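Local coordinates for protein putative Xylose isomerase (Rhodospirillum rubrum, PDB 3QXB) that is probably a metal-dependent isomerase of the xylose isomerase-like TIM-barrel family, binding iron and manganese ions, at residues Y166-G171 / T204-R209; E87-G92 / D121-M126; W256-P261 / K307-A312; D271-Y276 / Q281-E286. One frame throughout, in Å; residues are numbered along the deposited sequence.

Interaction 1. Residues Y166-G171 / T204-R209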
loop_
_atom_site.group_PDB
_atom_site.type_symbol
_atom_site.label_atom_id
_atom_site.label_comp_id
_atom_site.label_asym_id
_atom_site.label_seq_id
_atom_site.Cartn_x
_atom_site.Cartn_y
_atom_site.Cartn_z
ATOM N N TYR A 166 -6.341 23.768 -12.020
ATOM C CA TYR A 166 -5.580 24.037 -10.797
ATOM C C TYR A 166 -4.071 23.796 -10.975
ATOM O O TYR A 166 -3.258 24.606 -10.541
ATOM C CB TYR A 166 -6.152 23.242 -9.628
ATOM C CG TYR A 166 -5.471 23.547 -8.316
ATOM C CD1 TYR A 166 -5.605 24.789 -7.725
ATOM C CD2 TYR A 166 -4.729 22.585 -7.659
ATOM C CE1 TYR A 166 -5.005 25.069 -6.546
ATOM C CE2 TYR A 166 -4.137 22.854 -6.475
ATOM C CZ TYR A 166 -4.274 24.088 -5.902
ATOM O OH TYR A 166 -3.664 24.380 -4.677
ATOM N N ALA A 167 -3.690 22.693 -11.611
ATOM C CA ALA A 167 -2.299 22.353 -11.815
ATOM C C ALA A 167 -1.653 23.471 -12.629
ATOM O O ALA A 167 -0.583 23.939 -12.265
ATOM C CB ALA A 167 -2.139 20.998 -12.544
ATOM N N LYS A 168 -2.320 23.925 -13.697
ATOM C CA LYS A 168 -1.747 25.011 -14.496
ATOM C C LYS A 168 -1.509 26.252 -13.629
ATOM O O LYS A 168 -0.476 26.859 -13.714
ATOM C CB LYS A 168 -2.622 25.408 -15.685
ATOM C CG LYS A 168 -1.797 26.415 -16.629
ATOM C CD LYS A 168 -2.613 27.027 -17.713
ATOM C CE LYS A 168 -3.519 28.157 -17.195
ATOM N NZ LYS A 168 -2.964 29.569 -17.387
ATOM N N ARG A 169 -2.478 26.618 -12.786
ATOM C CA ARG A 169 -2.309 27.745 -11.927
ATOM C C ARG A 169 -1.117 27.559 -10.965
ATOM O O ARG A 169 -0.422 28.522 -10.683
ATOM C CB ARG A 169 -3.579 27.956 -11.120
ATOM C CG ARG A 169 -3.667 29.259 -10.444
ATOM C CD ARG A 169 -5.113 29.390 -9.863
ATOM N NE ARG A 169 -5.017 29.384 -8.418
ATOM C CZ ARG A 169 -5.829 28.771 -7.568
ATOM N NH1 ARG A 169 -6.900 28.033 -7.942
ATOM N NH2 ARG A 169 -5.529 28.917 -6.296
ATOM N N GLN A 170 -0.890 26.331 -10.474
ATOM C CA GLN A 170 0.239 26.042 -9.594
ATOM C C GLN A 170 1.601 25.872 -10.344
ATOM O O GLN A 170 2.626 25.651 -9.729
ATOM C CB GLN A 170 -0.099 24.813 -8.754
ATOM C CG GLN A 170 -1.393 25.008 -7.855
ATOM C CD GLN A 170 -1.384 26.330 -7.074
ATOM O OE1 GLN A 170 -2.344 27.112 -7.071
ATOM N NE2 GLN A 170 -0.308 26.594 -6.477
ATOM N N GLY A 171 1.592 25.996 -11.663
ATOM C CA GLY A 171 2.836 25.989 -12.439
ATOM C C GLY A 171 3.184 24.649 -13.048
ATOM O O GLY A 171 4.207 24.559 -13.700
ATOM N N THR A 204 -8.662 20.624 -21.432
ATOM C CA THR A 204 -7.823 20.757 -20.217
ATOM C C THR A 204 -6.829 21.897 -20.422
ATOM O O THR A 204 -6.313 22.097 -21.522
ATOM C CB THR A 204 -7.133 19.425 -19.837
ATOM O OG1 THR A 204 -6.316 18.961 -20.914
ATOM C CG2 THR A 204 -8.151 18.340 -19.476
ATOM N N GLU A 205 -6.595 22.684 -19.366
ATOM C CA GLU A 205 -5.730 23.884 -19.491
ATOM C C GLU A 205 -4.255 23.516 -19.666
ATOM O O GLU A 205 -3.495 24.265 -20.245
ATOM C CB GLU A 205 -5.960 24.826 -18.297
ATOM C CG GLU A 205 -7.339 25.441 -18.371
ATOM C CD GLU A 205 -7.625 26.538 -17.392
ATOM O OE1 GLU A 205 -6.684 27.133 -16.827
ATOM O OE2 GLU A 205 -8.836 26.831 -17.221
ATOM N N ILE A 206 -3.888 22.328 -19.207
ATOM C CA ILE A 206 -2.631 21.691 -19.536
ATOM C C ILE A 206 -2.961 20.265 -20.040
ATOM O O ILE A 206 -4.014 19.707 -19.739
ATOM C CB ILE A 206 -1.629 21.652 -18.307
ATOM C CG1 ILE A 206 -2.291 20.998 -17.105
ATOM C CG2 ILE A 206 -1.101 23.079 -17.990
ATOM C CD1 ILE A 206 -1.353 20.526 -15.925
ATOM N N PRO A 207 -2.054 19.666 -20.799
ATOM C CA PRO A 207 -2.359 18.327 -21.292
ATOM C C PRO A 207 -2.462 17.266 -20.205
ATOM O O PRO A 207 -1.716 17.293 -19.222
ATOM C CB PRO A 207 -1.175 18.030 -22.209
ATOM C CG PRO A 207 -0.078 19.000 -21.715
ATOM C CD PRO A 207 -0.808 20.208 -21.371
ATOM N N VAL A 208 -3.397 16.347 -20.386
ATOM C CA VAL A 208 -3.473 15.119 -19.572
ATOM C C VAL A 208 -3.088 14.014 -20.534
ATOM O O VAL A 208 -3.640 13.892 -21.636
ATOM C CB VAL A 208 -4.891 14.921 -18.969
ATOM C CG1 VAL A 208 -5.034 13.596 -18.184
ATOM C CG2 VAL A 208 -5.266 16.124 -18.109
ATOM N N ARG A 209 -2.102 13.228 -20.146
ATOM C CA ARG A 209 -1.538 12.223 -21.038
ATOM C C ARG A 209 -1.501 10.885 -20.313
ATOM O O ARG A 209 -1.808 10.789 -19.134
ATOM C CB ARG A 209 -0.123 12.657 -21.477
ATOM C CG ARG A 209 -0.086 13.892 -22.398
ATOM C CD ARG A 209 -0.635 13.556 -23.793
ATOM N NE ARG A 209 -0.731 14.738 -24.638
ATOM C CZ ARG A 209 -1.835 15.467 -24.803
ATOM N NH1 ARG A 209 -2.981 15.194 -24.150
ATOM N NH2 ARG A 209 -1.783 16.511 -25.598
#
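Lys168, near the end of helix 146-170, lays its chain against Ile206 and Glu205 of the loop that leads into strand 208-213: its first two carbons lie on one methyl of Ile206 and the next two reach Glu205. CB lies 3.6 Å from CG2 of Ile206, and CG stays over the same methyl at 3.7 Å. With CG anti to the backbone N (chi1 -170°), the chain then runs on toward Glu205, where CD passes 3.8 Å from the backbone O of Glu205. A bend at chi3 (77°) turns the end of the chain, and CE comes to 3.3 Å from Glu205 OE1. The two side chains cross at about a right angle, leaving Lys168 NZ 4.5 Å from Glu205 OE1, too long for a salt bridge. One helical position earlier, Ala167 CB packs 3.5 Å from Ile206 CD1, so the branches of the isoleucine divide their work between two consecutive helix residues. Ile206 also rests on Ala164 of the same helix, and Ala167 reaches Ile120 on helix 106-125 and Leu175 on strand 174-177. No hydrogen bond joins the two segments. The contact therefore depends on Ala167 and the Lys168 methylenes packing on Ile206, while the exposed opposite charges may add a weak attraction.

Interaction 2. Residues E87-G92 / D121-M126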
loop_
_atom_site.group_PDB
_atom_site.type_symbol
_atom_site.label_atom_id
_atom_site.label_comp_id
_atom_site.label_asym_id
_atom_site.label_seq_id
_atom_site.Cartn_x
_atom_site.Cartn_y
_atom_site.Cartn_z
ATOM N N GLU A 87 11.411 14.394 -13.045
ATOM C CA GLU A 87 10.458 14.691 -14.102
ATOM C C GLU A 87 8.992 14.721 -13.689
ATOM O O GLU A 87 8.168 15.453 -14.286
ATOM C CB GLU A 87 10.672 13.685 -15.258
ATOM C CG GLU A 87 12.042 13.863 -15.874
ATOM C CD GLU A 87 12.261 13.032 -17.142
ATOM O OE1 GLU A 87 11.990 11.819 -17.122
ATOM O OE2 GLU A 87 12.700 13.625 -18.140
ATOM N N SER A 88 8.657 13.957 -12.659
ATOM C CA SER A 88 7.283 13.876 -12.221
ATOM C C SER A 88 7.249 13.227 -10.882
ATOM O O SER A 88 8.208 12.610 -10.443
ATOM C CB SER A 88 6.421 13.050 -13.171
ATOM O OG SER A 88 7.025 11.801 -13.464
ATOM N N THR A 89 6.122 13.407 -10.222
ATOM C CA THR A 89 5.766 12.708 -9.019
ATOM C C THR A 89 4.652 11.810 -9.472
ATOM O O THR A 89 4.042 12.032 -10.531
ATOM C CB THR A 89 5.236 13.627 -7.861
ATOM O OG1 THR A 89 4.076 14.349 -8.284
ATOM C CG2 THR A 89 6.328 14.595 -7.345
ATOM N N PHE A 90 4.406 10.753 -8.709
ATOM C CA PHE A 90 3.426 9.753 -9.109
ATOM C C PHE A 90 2.901 8.972 -7.931
ATOM O O PHE A 90 3.652 8.661 -7.029
ATOM C CB PHE A 90 4.028 8.778 -10.111
ATOM C CG PHE A 90 3.036 8.330 -11.179
ATOM C CD1 PHE A 90 2.869 9.083 -12.316
ATOM C CD2 PHE A 90 2.264 7.177 -11.020
ATOM C CE1 PHE A 90 1.934 8.743 -13.266
ATOM C CE2 PHE A 90 1.342 6.833 -11.981
ATOM C CZ PHE A 90 1.194 7.588 -13.098
ATOM N N GLY A 91 1.622 8.590 -8.003
ATOM C CA GLY A 91 0.982 7.690 -7.026
ATOM C C GLY A 91 1.697 6.373 -6.855
ATOM O O GLY A 91 2.283 5.811 -7.816
ATOM N N GLY A 92 1.651 5.890 -5.621
ATOM C CA GLY A 92 2.196 4.598 -5.251
ATOM C C GLY A 92 1.125 3.766 -4.559
ATOM O O GLY A 92 -0.085 3.915 -4.846
ATOM N N ASP A 121 -0.274 20.290 -5.091
ATOM C CA ASP A 121 0.407 21.256 -4.159
ATOM C C ASP A 121 1.836 20.828 -3.812
ATOM O O ASP A 121 2.829 21.585 -3.951
ATOM C CB ASP A 121 -0.391 21.457 -2.890
ATOM C CG ASP A 121 -1.680 22.190 -3.108
ATOM O OD1 ASP A 121 -1.864 22.906 -4.122
ATOM O OD2 ASP A 121 -2.545 22.035 -2.257
HETATM N N MSE A 122 1.966 19.589 -3.394
HETATM C CA MSE A 122 3.314 19.021 -3.098
HETATM C C MSE A 122 4.260 19.032 -4.303
HETATM O O MSE A 122 5.485 19.379 -4.234
HETATM C CB MSE A 122 3.104 17.568 -2.594
HETATM C CG MSE A 122 4.355 16.891 -1.997
HETATM SE SE MSE A 122 3.870 15.057 -1.549
HETATM C CE MSE A 122 3.957 14.291 -3.236
ATOM N N THR A 123 3.715 18.679 -5.452
ATOM C CA THR A 123 4.548 18.673 -6.675
ATOM C C THR A 123 5.020 20.099 -7.030
ATOM O O THR A 123 6.185 20.294 -7.398
ATOM C CB THR A 123 3.771 18.019 -7.824
ATOM O OG1 THR A 123 3.369 16.687 -7.434
ATOM C CG2 THR A 123 4.634 17.998 -9.121
ATOM N N ALA A 124 4.142 21.098 -6.927
ATOM C CA ALA A 124 4.520 22.507 -7.196
ATOM C C ALA A 124 5.564 22.975 -6.182
ATOM O O ALA A 124 6.485 23.692 -6.511
ATOM C CB ALA A 124 3.281 23.437 -7.095
ATOM N N ALA A 125 5.423 22.549 -4.941
ATOM C CA ALA A 125 6.383 22.940 -3.889
ATOM C C ALA A 125 7.773 22.433 -4.227
ATOM O O ALA A 125 8.786 23.144 -4.004
ATOM C CB ALA A 125 5.896 22.416 -2.504
HETATM N N MSE A 126 7.827 21.233 -4.814
HETATM C CA MSE A 126 9.079 20.607 -5.292
HETATM C C MSE A 126 9.647 21.217 -6.553
HETATM O O MSE A 126 10.764 20.890 -6.930
HETATM C CB MSE A 126 8.891 19.098 -5.538
HETATM C CG MSE A 126 8.548 18.341 -4.307
HETATM SE SE MSE A 126 8.100 16.502 -4.542
HETATM C CE MSE A 126 9.873 15.791 -4.705
#
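Thr89 and Thr123 reach toward each other tip to tip, their OG1 atoms 2.6 Å apart. That distance indicates a hydrogen bond between the hydroxyls. Thr89 OG1 sits between the backbone N and the carbonyl carbon (chi1 59°), which leaves the other branch, CG2, to touch the selenium of Met126, a selenomethionine, at 3.8 Å. The same methyl is 3.6 Å from Thr123 OG1, so the polar and apolar parts of the contact adjoin. In the next shell, Thr89 OG1 is also hydrogen-bonded to Thr131 OG1 on strand 130-133, and Thr123 OG1 to the carbonyl O of Ala119 one turn earlier in its own helix. Each buried hydroxyl thus has a second polar partner. Farther out, Tyr54 on strand 51-55 packs on both Thr89 and Met126. The CA atoms of Thr89 and Thr123 are the nearest pair, 6.5 Å apart, a close approach that small side chains allow. Strand 85-90 is followed by helix 106-125 and then by the parallel strand 130-133: this is the beta-alpha-beta crossover of a TIM barrel, with a helix laid against the outer side of its strands.

Interaction 3. Residues W256-P261 / K307-A312. With EDO (1,2-ethanediol), chain K.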
loop_
_atom_site.group_PDB
_atom_site.type_symbol
_atom_site.label_atom_id
_atom_site.label_comp_id
_atom_site.label_asym_id
_atom_site.label_seq_id
_atom_site.Cartn_x
_atom_site.Cartn_y
_atom_site.Cartn_z
ATOM N N TRP A 256 8.697 -7.269 -11.322
ATOM C CA TRP A 256 9.974 -7.890 -11.093
ATOM C C TRP A 256 11.062 -6.991 -11.614
ATOM O O TRP A 256 10.837 -6.139 -12.480
ATOM C CB TRP A 256 10.104 -9.273 -11.740
ATOM C CG TRP A 256 9.250 -10.344 -11.126
ATOM C CD1 TRP A 256 8.819 -10.427 -9.827
ATOM C CD2 TRP A 256 8.727 -11.494 -11.789
ATOM N NE1 TRP A 256 8.034 -11.531 -9.658
ATOM C CE2 TRP A 256 7.961 -12.209 -10.845
ATOM C CE3 TRP A 256 8.807 -11.975 -13.094
ATOM C CZ2 TRP A 256 7.296 -13.406 -11.168
ATOM C CZ3 TRP A 256 8.160 -13.174 -13.413
ATOM C CH2 TRP A 256 7.422 -13.876 -12.446
ATOM N N SER A 257 12.257 -7.188 -11.076
ATOM C CA SER A 257 13.417 -6.493 -11.604
ATOM C C SER A 257 14.012 -7.257 -12.803
ATOM O O SER A 257 13.616 -8.382 -13.098
ATOM C CB SER A 257 14.435 -6.342 -10.500
ATOM O OG SER A 257 15.311 -7.432 -10.517
ATOM N N PHE A 258 14.964 -6.635 -13.493
ATOM C CA PHE A 258 15.544 -7.203 -14.681
ATOM C C PHE A 258 16.686 -8.205 -14.446
ATOM O O PHE A 258 17.339 -8.665 -15.390
ATOM C CB PHE A 258 15.894 -6.089 -15.671
ATOM C CG PHE A 258 14.683 -5.333 -16.146
ATOM C CD1 PHE A 258 13.952 -5.781 -17.226
ATOM C CD2 PHE A 258 14.227 -4.209 -15.446
ATOM C CE1 PHE A 258 12.841 -5.110 -17.641
ATOM C CE2 PHE A 258 13.121 -3.547 -15.850
ATOM C CZ PHE A 258 12.417 -3.983 -16.932
ATOM N N THR A 259 16.897 -8.597 -13.196
ATOM C CA THR A 259 17.645 -9.832 -12.932
ATOM C C THR A 259 16.736 -11.096 -13.005
ATOM O O THR A 259 17.241 -12.225 -12.949
ATOM C CB THR A 259 18.341 -9.792 -11.571
ATOM O OG1 THR A 259 17.342 -9.835 -10.541
ATOM C CG2 THR A 259 19.218 -8.509 -11.424
ATOM N N GLN A 260 15.418 -10.905 -13.105
ATOM C CA GLN A 260 14.460 -12.002 -13.151
ATOM C C GLN A 260 14.071 -12.412 -14.590
ATOM O O GLN A 260 14.029 -11.565 -15.490
ATOM C CB GLN A 260 13.196 -11.615 -12.401
ATOM C CG GLN A 260 13.412 -11.342 -10.931
ATOM C CD GLN A 260 14.145 -12.473 -10.260
ATOM O OE1 GLN A 260 15.314 -12.339 -9.915
ATOM N NE2 GLN A 260 13.478 -13.612 -10.116
ATOM N N PRO A 261 13.799 -13.715 -14.807
ATOM C CA PRO A 261 13.298 -14.138 -16.105
ATOM C C PRO A 261 11.868 -13.652 -16.343
ATOM O O PRO A 261 11.101 -13.464 -15.406
ATOM C CB PRO A 261 13.371 -15.681 -16.063
ATOM C CG PRO A 261 13.864 -16.057 -14.755
ATOM C CD PRO A 261 14.082 -14.843 -13.908
ATOM N N LYS A 307 22.121 -2.274 -14.594
ATOM C CA LYS A 307 23.184 -2.752 -15.504
ATOM C C LYS A 307 22.608 -3.574 -16.655
ATOM O O LYS A 307 23.032 -3.400 -17.783
ATOM C CB LYS A 307 24.261 -3.560 -14.783
ATOM C CG LYS A 307 25.427 -2.744 -14.233
ATOM C CD LYS A 307 26.555 -3.672 -13.676
ATOM C CE LYS A 307 27.092 -3.134 -12.337
ATOM N N ALA A 308 21.623 -4.432 -16.362
ATOM C CA ALA A 308 20.989 -5.273 -17.378
ATOM C C ALA A 308 20.283 -4.398 -18.405
ATOM O O ALA A 308 20.409 -4.631 -19.603
ATOM C CB ALA A 308 19.994 -6.262 -16.736
ATOM N N LEU A 309 19.561 -3.382 -17.938
ATOM C CA LEU A 309 18.845 -2.455 -18.834
ATOM C C LEU A 309 19.814 -1.664 -19.713
ATOM O O LEU A 309 19.621 -1.533 -20.940
ATOM C CB LEU A 309 17.959 -1.498 -18.035
ATOM C CG LEU A 309 16.644 -2.033 -17.467
ATOM C CD1 LEU A 309 16.081 -1.061 -16.402
ATOM C CD2 LEU A 309 15.629 -2.327 -18.580
ATOM N N LYS A 310 20.881 -1.151 -19.107
ATOM C CA LYS A 310 21.904 -0.412 -19.894
ATOM C C LYS A 310 22.650 -1.271 -20.922
ATOM O O LYS A 310 23.193 -0.727 -21.882
ATOM C CB LYS A 310 22.920 0.256 -18.964
ATOM C CG LYS A 310 22.354 1.468 -18.210
ATOM C CD LYS A 310 23.285 1.888 -17.103
ATOM C CE LYS A 310 23.023 3.305 -16.640
ATOM N NZ LYS A 310 24.142 3.694 -15.732
ATOM N N ALA A 311 22.641 -2.590 -20.725
ATOM C CA ALA A 311 23.295 -3.553 -21.591
ATOM C C ALA A 311 22.579 -3.797 -22.920
ATOM O O ALA A 311 23.143 -4.419 -23.814
ATOM C CB ALA A 311 23.476 -4.921 -20.797
ATOM N N ALA A 312 21.344 -3.323 -23.060
ATOM C CA ALA A 312 20.586 -3.496 -24.297
ATOM C C ALA A 312 21.253 -2.770 -25.469
ATOM O O ALA A 312 21.950 -1.777 -25.286
ATOM C CB ALA A 312 19.163 -3.028 -24.118
HETATM C C1 EDO K . 11.898 -8.317 -6.865
HETATM O O1 EDO K . 10.899 -8.862 -6.039
HETATM C C2 EDO K . 11.880 -9.232 -8.061
HETATM O O2 EDO K . 12.566 -8.562 -9.074
#
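Leu309 sets one methyl squarely over the ring of Phe258. Its CD2 stands 3.7 Å from the ring centroid and only 4° off the ring normal, which meets the geometry of a CH-pi contact. The second methyl, CD1, lies toward the CD2–CE2 border of the Phe258 ring, 3.8 Å from Phe258 CD2, so the two branches cover the centre of the face and part of its border. Leu309 CG stands anti to its carbonyl carbon (chi1 -76°), and this brings the branched end nearer the ring than its CB alone would be. Ala308 supplies a smaller contact at the root of the Phe258 side chain and its carbonyl: its CB is 3.8 Å from the backbone O of Phe258 and 4.2 Å from the CB of that residue.

Phe258 sits in a type I beta turn running from Ser257 to Gln260, within the loop between strand 240-245 and helix 266-275. The turn packs against helix 295-310, the last helix of the TIM barrel, and Leu269 on helix 266-275 touches both Phe258 and Leu309. Hydrogen bonds tie the turn to helix 295-310: Ser257 OG and Thr259 OG1 pair with the two carboxylate oxygens of Asp301, and Phe258 N with Ser305 OG. A 1,2-ethanediol molecule, probably from the crystallisation liquor, has its O2 at Ser257 N, at a doubtfully short 2.4 Å, and its C2 oblique to the Trp256 indole.

Interaction 4. Residues D271-Y276 / Q281-E286. With FE (Fe (III) ion), chain E.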
loop_
_atom_site.group_PDB
_atom_site.type_symbol
_atom_site.label_atom_id
_atom_site.label_comp_id
_atom_site.label_asym_id
_atom_site.label_seq_id
_atom_site.Cartn_x
_atom_site.Cartn_y
_atom_site.Cartn_z
ATOM N N ASP A 271 14.263 -2.369 -28.548
ATOM C CA ASP A 271 13.687 -2.530 -29.885
ATOM C C ASP A 271 12.378 -1.739 -30.059
ATOM O O ASP A 271 12.105 -1.219 -31.135
ATOM C CB ASP A 271 13.441 -4.014 -30.215
ATOM C CG ASP A 271 14.722 -4.813 -30.396
ATOM O OD1 ASP A 271 15.794 -4.223 -30.693
ATOM O OD2 ASP A 271 14.631 -6.055 -30.264
ATOM N N PHE A 272 11.575 -1.678 -29.012
ATOM C CA PHE A 272 10.354 -0.893 -29.023
ATOM C C PHE A 272 10.701 0.576 -29.084
ATOM O O PHE A 272 10.138 1.328 -29.896
ATOM C CB PHE A 272 9.541 -1.182 -27.776
ATOM C CG PHE A 272 8.272 -0.413 -27.690
ATOM C CD1 PHE A 272 7.099 -0.953 -28.166
ATOM C CD2 PHE A 272 8.243 0.832 -27.077
ATOM C CE1 PHE A 272 5.889 -0.262 -28.075
ATOM C CE2 PHE A 272 7.034 1.551 -26.973
ATOM C CZ PHE A 272 5.851 0.997 -27.498
ATOM N N TRP A 273 11.666 0.967 -28.259
ATOM C CA TRP A 273 12.135 2.349 -28.223
ATOM C C TRP A 273 12.591 2.813 -29.611
ATOM O O TRP A 273 12.286 3.925 -30.037
ATOM C CB TRP A 273 13.286 2.504 -27.216
ATOM C CG TRP A 273 13.799 3.899 -27.131
ATOM C CD1 TRP A 273 14.780 4.472 -27.901
ATOM C CD2 TRP A 273 13.369 4.910 -26.205
ATOM N NE1 TRP A 273 14.949 5.793 -27.531
ATOM C CE2 TRP A 273 14.104 6.077 -26.484
ATOM C CE3 TRP A 273 12.411 4.945 -25.196
ATOM C CZ2 TRP A 273 13.924 7.256 -25.765
ATOM C CZ3 TRP A 273 12.245 6.107 -24.476
ATOM C CH2 TRP A 273 12.987 7.249 -24.772
ATOM N N ASP A 274 13.324 1.962 -30.311
ATOM C CA ASP A 274 13.826 2.317 -31.642
ATOM C C ASP A 274 12.736 2.244 -32.706
ATOM O O ASP A 274 12.735 3.048 -33.673
ATOM C CB ASP A 274 14.958 1.383 -32.060
ATOM C CG ASP A 274 16.225 1.574 -31.236
ATOM O OD1 ASP A 274 16.548 2.722 -30.872
ATOM O OD2 ASP A 274 16.912 0.564 -30.993
ATOM N N LYS A 275 11.836 1.264 -32.566
ATOM C CA LYS A 275 10.769 1.047 -33.566
ATOM C C LYS A 275 9.887 2.292 -33.653
ATOM O O LYS A 275 9.470 2.696 -34.729
ATOM C CB LYS A 275 9.946 -0.209 -33.227
ATOM C CG LYS A 275 8.845 -0.535 -34.240
ATOM C CD LYS A 275 7.964 -1.712 -33.772
ATOM C CE LYS A 275 6.748 -1.884 -34.720
ATOM N NZ LYS A 275 5.922 -3.064 -34.321
ATOM N N TYR A 276 9.636 2.922 -32.505
ATOM C CA TYR A 276 8.708 4.042 -32.444
ATOM C C TYR A 276 9.395 5.412 -32.371
ATOM O O TYR A 276 8.736 6.415 -32.147
ATOM C CB TYR A 276 7.712 3.810 -31.293
ATOM C CG TYR A 276 6.749 2.696 -31.626
ATOM C CD1 TYR A 276 5.693 2.914 -32.524
ATOM C CD2 TYR A 276 6.919 1.418 -31.113
ATOM C CE1 TYR A 276 4.820 1.888 -32.872
ATOM C CE2 TYR A 276 6.052 0.386 -31.456
ATOM C CZ TYR A 276 5.007 0.635 -32.341
ATOM O OH TYR A 276 4.130 -0.359 -32.659
ATOM N N GLN A 281 10.186 10.207 -23.878
ATOM C CA GLN A 281 9.158 9.465 -23.127
ATOM C C GLN A 281 9.775 8.419 -22.212
ATOM O O GLN A 281 9.799 7.231 -22.520
ATOM C CB GLN A 281 8.146 8.843 -24.079
ATOM C CG GLN A 281 7.501 9.853 -24.973
ATOM C CD GLN A 281 8.236 10.014 -26.294
ATOM O OE1 GLN A 281 9.437 9.743 -26.389
ATOM N NE2 GLN A 281 7.513 10.447 -27.314
ATOM N N THR A 282 10.224 8.891 -21.048
ATOM C CA THR A 282 11.088 8.126 -20.129
ATOM C C THR A 282 10.516 6.751 -19.774
ATOM O O THR A 282 9.334 6.597 -19.479
ATOM C CB THR A 282 11.359 8.949 -18.840
ATOM O OG1 THR A 282 11.679 10.291 -19.224
ATOM C CG2 THR A 282 12.535 8.359 -17.994
ATOM N N PHE A 283 11.374 5.749 -19.857
ATOM C CA PHE A 283 11.083 4.415 -19.388
ATOM C C PHE A 283 11.559 4.395 -17.920
ATOM O O PHE A 283 12.764 4.172 -17.633
ATOM C CB PHE A 283 11.886 3.392 -20.176
ATOM C CG PHE A 283 11.326 2.986 -21.524
ATOM C CD1 PHE A 283 10.297 3.664 -22.179
ATOM C CD2 PHE A 283 11.905 1.911 -22.182
ATOM C CE1 PHE A 283 9.858 3.263 -23.442
ATOM C CE2 PHE A 283 11.464 1.495 -23.429
ATOM C CZ PHE A 283 10.445 2.154 -24.072
ATOM N N PHE A 284 10.633 4.652 -16.991
ATOM C CA PHE A 284 10.912 4.579 -15.570
ATOM C C PHE A 284 10.785 3.141 -15.048
ATOM O O PHE A 284 9.703 2.551 -15.110
ATOM C CB PHE A 284 9.920 5.439 -14.765
ATOM C CG PHE A 284 9.995 6.924 -15.033
ATOM C CD1 PHE A 284 11.016 7.697 -14.526
ATOM C CD2 PHE A 284 9.019 7.552 -15.765
ATOM C CE1 PHE A 284 11.036 9.082 -14.749
ATOM C CE2 PHE A 284 9.039 8.931 -15.966
ATOM C CZ PHE A 284 10.035 9.674 -15.455
ATOM N N ALA A 285 11.871 2.610 -14.499
ATOM C CA ALA A 285 11.844 1.312 -13.868
ATOM C C ALA A 285 11.016 1.452 -12.619
ATOM O O ALA A 285 11.323 2.312 -11.801
ATOM C CB ALA A 285 13.234 0.839 -13.489
ATOM N N GLU A 286 10.000 0.602 -12.508
ATOM C CA GLU A 286 9.108 0.547 -11.366
ATOM C C GLU A 286 9.107 -0.871 -10.814
ATOM O O GLU A 286 8.290 -1.723 -11.205
ATOM C CB GLU A 286 7.686 1.001 -11.702
ATOM C CG GLU A 286 6.850 1.167 -10.440
ATOM C CD GLU A 286 5.367 1.379 -10.685
ATOM O OE1 GLU A 286 4.841 0.951 -11.704
ATOM O OE2 GLU A 286 4.723 1.983 -9.811
HETATM FE FE FE E . 3.078 1.390 -12.763
HETATM O O HOH W 1 1.966 0.061 -11.220
HETATM O O HOH W 2 2.518 2.855 -11.110
#
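The first torsions of Trp273 and Phe283 direct their two rings toward each other. In Trp273, CG is anti to the backbone N (chi1 -180°), which carries the indole off the helix toward the strand; in Phe283, CG stands anti to the carbonyl carbon (chi1 -82°), and the ring projects to meet it. The result is a T-shaped stack: the edge of the six-membered ring of Trp273 points at the face of the Phe283 ring, with centroids 5.0 Å apart and planes at 90°. Trp273 CE3 makes the closest approach between the two rings, 3.5 Å from Phe283 CE1 and displaced from the ring centre toward its rim. The adjoining atom, Trp273 CZ3, lies 3.3 Å from the backbone O of Gln281, which sits at the indole edge near its plane. From another direction, Phe272 CD2 reaches the edge of Phe283, 4.0 Å from its CZ, so Phe283 is contacted both over a face and at its border.

The strand running on from Phe283 carries Glu286, three residues further along, to the iron(III) ion, which it binds through OE1 at 2.1 Å. Two waters, together with Glu178, Asp213 and His244, complete the coordination. The cluster lies in the beta-alpha-beta unit of strand 240-245, helix 266-275 and strand 283-285, the last strand of the barrel, with Tyr243 touching Phe272, Ile245 touching Phe283, and helix 229-236 flanking Phe272 through Met229 and Met233.

How the interactions relate
The four contacts are distributed around one eight-stranded barrel. Interactions 1 and 2 adjoin, their centres 13 Å apart, and are joined by a probable hydrogen bond between Tyr166 OH and Asp121 OD1, whose 2.4 Å length is doubtfully short. Interaction 2 also touches interaction 4, where Glu87 OE1 lies 2.6 Å from Thr282 OG1, although their centres are 22 Å apart. Interactions 3 and 4 have centres 14 Å apart and nearest atoms about 4 Å apart, without touching. Interaction 4 alone supplies a metal ligand, Glu286; the side chains of Phe258 in interaction 3 and Thr89 in interaction 2 are about 12 Å and 13 Å from the iron. Interaction 1 lies away from the site.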